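Side-chain contacts in nitric oxide dioxygenase (Rhodothermus marinus DSM 4252, PDB 6WK3), which binds heme b in a globin fold, probably acts as a nitric oxide dioxygenase, and has been engineered into a carbene transferase: residues L62-S67 and S72-A77; V93-V98 and E124-L129. The protein carries 1 engineered substitution. All coordinates share one frame; numbering follows the deposited sequence.

How the interactions relate
Interaction 1 closes the turn between helix 50-66 and helix 75-88, near the surface; interaction 2 is buried and joins helix 94-110 to helix 116-145 beside the heme. Their centres lie about 16 Å apart, and Y64 links them. Its ring meets L74 in interaction 1, while its hydroxyl makes a probable hydrogen bond to the backbone of interaction 2, with Y64 OH 2.6 Å from A125 O. The same hydroxyl packs on F128, and the ring on L129, Y64 CD2 lying 3.7 Å from L129 CD2. L129 in turn touches the heme, so a chain of side chains runs from the surface turn to the pocket. The Y64 side chain is about 6 Å from the heme.

Interaction 1: L62-S67 and S72-A77; sequences LAYARS and SALQAA
L74 reaches across to A63, Y64 and S67, and the contact is almost wholly apolar, with no hydrogen bond between the segments. Its two methyls divide the work. CD1 comes to the edge of the Y64 ring, near the ring plane, at 3.8 Å from Y64 CD1, and also rests on the Y64 backbone, 3.7 Å from Y64 CA. CD2 turns to A63, 4.1 Å from A63 CB. The side chains of Y64 and L74 cross at about a right angle. Trimming L74 to an alanine would probably open a gap between the Y64 ring edge, the A63 methyl and S67.

S67 adds van der Waals contact. A chi1 of -57° in L74, CG opposite its carbonyl carbon, points CG at S67 OG, 3.8 Å away; S67 OG also lies 4.0 Å from A73 CB.

L74 is the N-cap residue of helix 75-88, which carries the axial H85, so this apolar packing joins the corner between the globin E and F helices, 50-66 and 75-88. On other sides of helix 50-66, A65 packs on V18 and L21 of helix 18-39, while Y64 reaches helix 116-145 and hydrogen-bonds A125 O.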
# COMPACT_ATOMS: atom_id res chain seq x y z
N LEU A 62 15.95 3.17 11.42
CA LEU A 62 17.12 4.04 11.27
C LEU A 62 16.70 5.49 11.02
O LEU A 62 17.18 6.41 11.69
CB LEU A 62 18.01 3.53 10.14
CG LEU A 62 19.37 4.19 10.00
CD1 LEU A 62 20.08 4.27 11.34
CD2 LEU A 62 20.20 3.40 9.00
N ALA A 63 15.81 5.71 10.05
CA ALA A 63 15.40 7.07 9.73
C ALA A 63 14.70 7.73 10.91
O ALA A 63 14.94 8.90 11.21
CB ALA A 63 14.49 7.07 8.50
N TYR A 64 13.85 6.98 11.61
CA TYR A 64 13.14 7.51 12.77
C TYR A 64 14.11 7.91 13.87
O TYR A 64 13.94 8.95 14.52
CB TYR A 64 12.15 6.47 13.27
CG TYR A 64 11.29 6.89 14.44
CD1 TYR A 64 10.72 8.16 14.50
CD2 TYR A 64 11.02 6.00 15.47
CE1 TYR A 64 9.90 8.52 15.56
CE2 TYR A 64 10.22 6.36 16.54
CZ TYR A 64 9.66 7.61 16.58
OH TYR A 64 8.87 7.95 17.64
N ALA A 65 15.13 7.09 14.12
CA ALA A 65 16.12 7.43 15.13
C ALA A 65 16.95 8.63 14.71
O ALA A 65 17.33 9.46 15.54
CB ALA A 65 17.00 6.21 15.42
N ARG A 66 17.23 8.76 13.41
CA ARG A 66 17.97 9.91 12.90
C ARG A 66 17.16 11.19 12.95
O ARG A 66 17.72 12.28 12.79
CB ARG A 66 18.41 9.66 11.45
CG ARG A 66 19.49 8.61 11.25
CD ARG A 66 20.24 8.91 9.97
NE ARG A 66 20.84 7.73 9.35
CZ ARG A 66 22.12 7.40 9.46
NH1 ARG A 66 22.95 8.16 10.17
NH2 ARG A 66 22.57 6.31 8.85
N SER A 67 15.84 11.09 13.13
CA SER A 67 14.96 12.25 13.06
C SER A 67 14.05 12.30 14.28
O SER A 67 12.94 12.81 14.21
CB SER A 67 14.14 12.22 11.77
OG SER A 67 13.07 13.15 11.82
N SER A 72 8.19 15.36 12.36
CA SER A 72 7.40 15.83 11.23
C SER A 72 8.17 15.79 9.91
O SER A 72 7.55 15.89 8.85
CB SER A 72 6.89 17.25 11.49
OG SER A 72 7.92 18.22 11.41
N ALA A 73 9.49 15.61 9.95
CA ALA A 73 10.27 15.45 8.73
C ALA A 73 10.11 14.06 8.11
O ALA A 73 10.64 13.82 7.02
CB ALA A 73 11.75 15.71 9.00
N LEU A 74 9.40 13.16 8.78
CA LEU A 74 9.10 11.83 8.25
C LEU A 74 7.66 11.72 7.75
O LEU A 74 7.13 10.61 7.67
CB LEU A 74 9.37 10.77 9.32
CG LEU A 74 10.78 10.73 9.90
CD1 LEU A 74 10.79 9.96 11.21
CD2 LEU A 74 11.76 10.11 8.92
N GLN A 75 7.03 12.85 7.40
CA GLN A 75 5.61 12.85 7.06
C GLN A 75 5.31 11.91 5.89
O GLN A 75 4.33 11.16 5.93
CB GLN A 75 5.15 14.27 6.74
N ALA A 76 6.13 11.95 4.84
CA ALA A 76 5.87 11.11 3.68
C ALA A 76 5.98 9.64 4.02
O ALA A 76 5.16 8.82 3.57
CB ALA A 76 6.84 11.46 2.55
N ALA A 77 6.97 9.27 4.84
CA ALA A 77 7.15 7.88 5.22
C ALA A 77 6.05 7.41 6.15
O ALA A 77 5.59 6.26 6.06
CB ALA A 77 8.52 7.68 5.87

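Interaction 2: V93-V98 and E124-L129; sequences VHYPLV and EAYDFL. With HEM (protoporphyrin IX containing Fe), chain E.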
# COMPACT_ATOMS: atom_id res chain seq x y z
N VAL A 93 -4.94 -3.31 18.07
CA VAL A 93 -4.47 -4.24 19.10
C VAL A 93 -3.22 -5.00 18.69
O VAL A 93 -2.64 -5.70 19.53
CB VAL A 93 -5.59 -5.24 19.47
CG1 VAL A 93 -6.60 -4.56 20.39
CG2 VAL A 93 -6.26 -5.77 18.22
N HIS A 94 -2.79 -4.89 17.44
CA HIS A 94 -1.54 -5.52 17.03
C HIS A 94 -0.33 -4.77 17.56
O HIS A 94 0.73 -5.38 17.78
CB HIS A 94 -1.46 -5.60 15.50
CG HIS A 94 -2.43 -6.57 14.90
ND1 HIS A 94 -3.20 -6.27 13.80
CD2 HIS A 94 -2.75 -7.85 15.23
CE1 HIS A 94 -3.95 -7.31 13.48
NE2 HIS A 94 -3.69 -8.28 14.34
N TYR A 95 -0.45 -3.46 17.77
CA TYR A 95 0.71 -2.66 18.14
C TYR A 95 1.39 -3.10 19.43
O TYR A 95 2.63 -3.09 19.47
CB TYR A 95 0.31 -1.18 18.20
CG TYR A 95 0.18 -0.59 16.81
CD1 TYR A 95 1.29 -0.10 16.14
CD2 TYR A 95 -1.04 -0.57 16.16
CE1 TYR A 95 1.19 0.42 14.87
CE2 TYR A 95 -1.16 -0.06 14.88
CZ TYR A 95 -0.04 0.44 14.25
OH TYR A 95 -0.14 0.96 12.98
N PRO A 96 0.68 -3.48 20.50
CA PRO A 96 1.40 -4.04 21.66
C PRO A 96 2.19 -5.29 21.32
O PRO A 96 3.27 -5.51 21.89
CB PRO A 96 0.27 -4.33 22.66
CG PRO A 96 -0.80 -3.37 22.30
CD PRO A 96 -0.75 -3.27 20.81
N LEU A 97 1.69 -6.12 20.40
CA LEU A 97 2.40 -7.36 20.06
C LEU A 97 3.72 -7.06 19.37
O LEU A 97 4.74 -7.70 19.67
CB LEU A 97 1.54 -8.25 19.17
CG LEU A 97 0.04 -8.27 19.44
CD1 LEU A 97 -0.67 -9.15 18.42
CD2 LEU A 97 -0.23 -8.75 20.86
N VAL A 98 3.73 -6.11 18.43
CA VAL A 98 4.95 -5.81 17.71
C VAL A 98 5.96 -5.11 18.62
O VAL A 98 7.17 -5.29 18.46
CB VAL A 98 4.63 -4.98 16.45
CG1 VAL A 98 5.90 -4.38 15.85
CG2 VAL A 98 3.94 -5.86 15.43
N GLU A 124 9.06 4.39 24.56
CA GLU A 124 8.40 5.67 24.39
C GLU A 124 8.43 6.11 22.93
O GLU A 124 7.43 6.60 22.40
CB GLU A 124 9.05 6.73 25.28
N ALA A 125 9.58 5.95 22.26
CA ALA A 125 9.64 6.29 20.84
C ALA A 125 8.72 5.40 20.02
O ALA A 125 8.14 5.86 19.03
CB ALA A 125 11.08 6.17 20.34
N TYR A 126 8.56 4.15 20.43
CA TYR A 126 7.62 3.27 19.75
C TYR A 126 6.18 3.70 20.02
O TYR A 126 5.36 3.76 19.10
CB TYR A 126 7.83 1.82 20.19
CG TYR A 126 6.85 0.86 19.55
CD1 TYR A 126 5.61 0.61 20.12
CD2 TYR A 126 7.16 0.24 18.35
CE1 TYR A 126 4.71 -0.24 19.52
CE2 TYR A 126 6.27 -0.62 17.75
CZ TYR A 126 5.05 -0.86 18.34
OH TYR A 126 4.16 -1.72 17.74
N ASP A 127 5.86 3.99 21.28
CA ASP A 127 4.49 4.35 21.64
C ASP A 127 4.06 5.63 20.95
O ASP A 127 2.89 5.78 20.58
CB ASP A 127 4.36 4.50 23.16
CG ASP A 127 4.50 3.18 23.89
OD1 ASP A 127 4.37 2.12 23.24
OD2 ASP A 127 4.75 3.20 25.11
N PHE A 128 4.98 6.58 20.78
CA PHE A 128 4.66 7.78 20.02
C PHE A 128 4.31 7.43 18.58
O PHE A 128 3.24 7.80 18.08
CB PHE A 128 5.84 8.75 20.07
CG PHE A 128 5.67 9.97 19.19
CD1 PHE A 128 5.00 11.09 19.66
CD2 PHE A 128 6.17 9.99 17.89
CE1 PHE A 128 4.83 12.21 18.85
CE2 PHE A 128 6.02 11.10 17.09
CZ PHE A 128 5.35 12.22 17.57
N LEU A 129 5.19 6.69 17.91
CA LEU A 129 4.96 6.34 16.51
C LEU A 129 3.73 5.45 16.37
O LEU A 129 2.96 5.60 15.42
CB LEU A 129 6.20 5.67 15.94
CG LEU A 129 6.29 5.53 14.42
CD1 LEU A 129 5.88 6.83 13.73
CD2 LEU A 129 7.70 5.13 14.05
CHA HEM E . 4.52 -2.40 6.55
CHB HEM E . 6.76 0.17 10.03
CHC HEM E . 3.54 -1.63 13.16
CHD HEM E . 2.52 -5.17 9.99
C1A HEM E . 5.36 -1.51 7.19
C2A HEM E . 6.33 -0.64 6.56
C3A HEM E . 6.95 0.07 7.51
C4A HEM E . 6.40 -0.32 8.79
CMA HEM E . 8.06 1.11 7.30
CAA HEM E . 6.60 -0.53 5.05
CBA HEM E . 5.68 0.53 4.47
CGA HEM E . 6.05 0.79 3.04
O1A HEM E . 5.42 0.20 2.13
O2A HEM E . 6.98 1.60 2.79
C1B HEM E . 6.05 -0.04 11.19
C2B HEM E . 6.24 0.64 12.46
C3B HEM E . 5.35 0.12 13.33
C4B HEM E . 4.56 -0.88 12.63
CMB HEM E . 7.31 1.72 12.70
CAB HEM E . 5.10 0.50 14.81
CBB HEM E . 5.47 1.66 15.35
C1C HEM E . 3.00 -2.77 12.60
C2C HEM E . 2.05 -3.66 13.23
C3C HEM E . 1.77 -4.65 12.38
C4C HEM E . 2.51 -4.42 11.15
CMC HEM E . 1.48 -3.50 14.66
CAC HEM E . 0.80 -5.80 12.71
CBC HEM E . 0.94 -7.00 12.14
C1D HEM E . 2.86 -4.69 8.74
C2D HEM E . 2.46 -5.20 7.44
C3D HEM E . 3.03 -4.42 6.50
C4D HEM E . 3.79 -3.40 7.16
CMD HEM E . 1.55 -6.43 7.21
CAD HEM E . 2.93 -4.54 4.96
CBD HEM E . 1.55 -4.07 4.49
CGD HEM E . 1.58 -3.74 3.02
O1D HEM E . 2.68 -3.39 2.49
O2D HEM E . 0.50 -3.80 2.38
NA HEM E . 5.43 -1.29 8.55
NB HEM E . 5.02 -0.95 11.33
NC HEM E . 3.25 -3.27 11.34
ND HEM E . 3.67 -3.60 8.52
FE HEM E . 4.42 -2.35 9.96
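The side chains of Y95 and Y126 cross at about a right angle beside the heme. On one face of the Y95 ring the heme methyl CMC sits 3.7 Å over the ring plane, nearer the rim; at the ring's edge lie the heme vinyl atom CAB, in plane, and Y126 OH, 3.7 Å from Y95 CD1. The Y126 ring has Y95 O at its edge, near the ring plane, and D127 OD1 in plane at its edge. Its CE2 lies 3.4 Å from heme CAB, an oblique approach to the vinyl group.

The polar link is a single hydrogen bond. Y126 OH donates to Y95 O at 2.7 Å, in the carbonyl plane and on a lone pair; the angle at the carbonyl oxygen is 124°. The trans chi1 of Y126 (178°) swings its ring out toward helix 94-110, where Y126 OH also lies 3.5 Å from V98 CB.

Further apolar contacts line the heme pocket here: V98 CG2 packs 3.5 Å from heme CMC, H94 CB 3.6 Å from heme CAC, and L129 CD2 meets heme CMB at 3.7 Å. The Y95 hydroxyl bonds to E137, and weakly to ND1 of H85, the axial iron ligand.

The contact thus ties helix 94-110 to helix 116-145 along the heme edge, the G/H side of the globin pocket, with W99 of helix 94-110 meeting the Y126 ring.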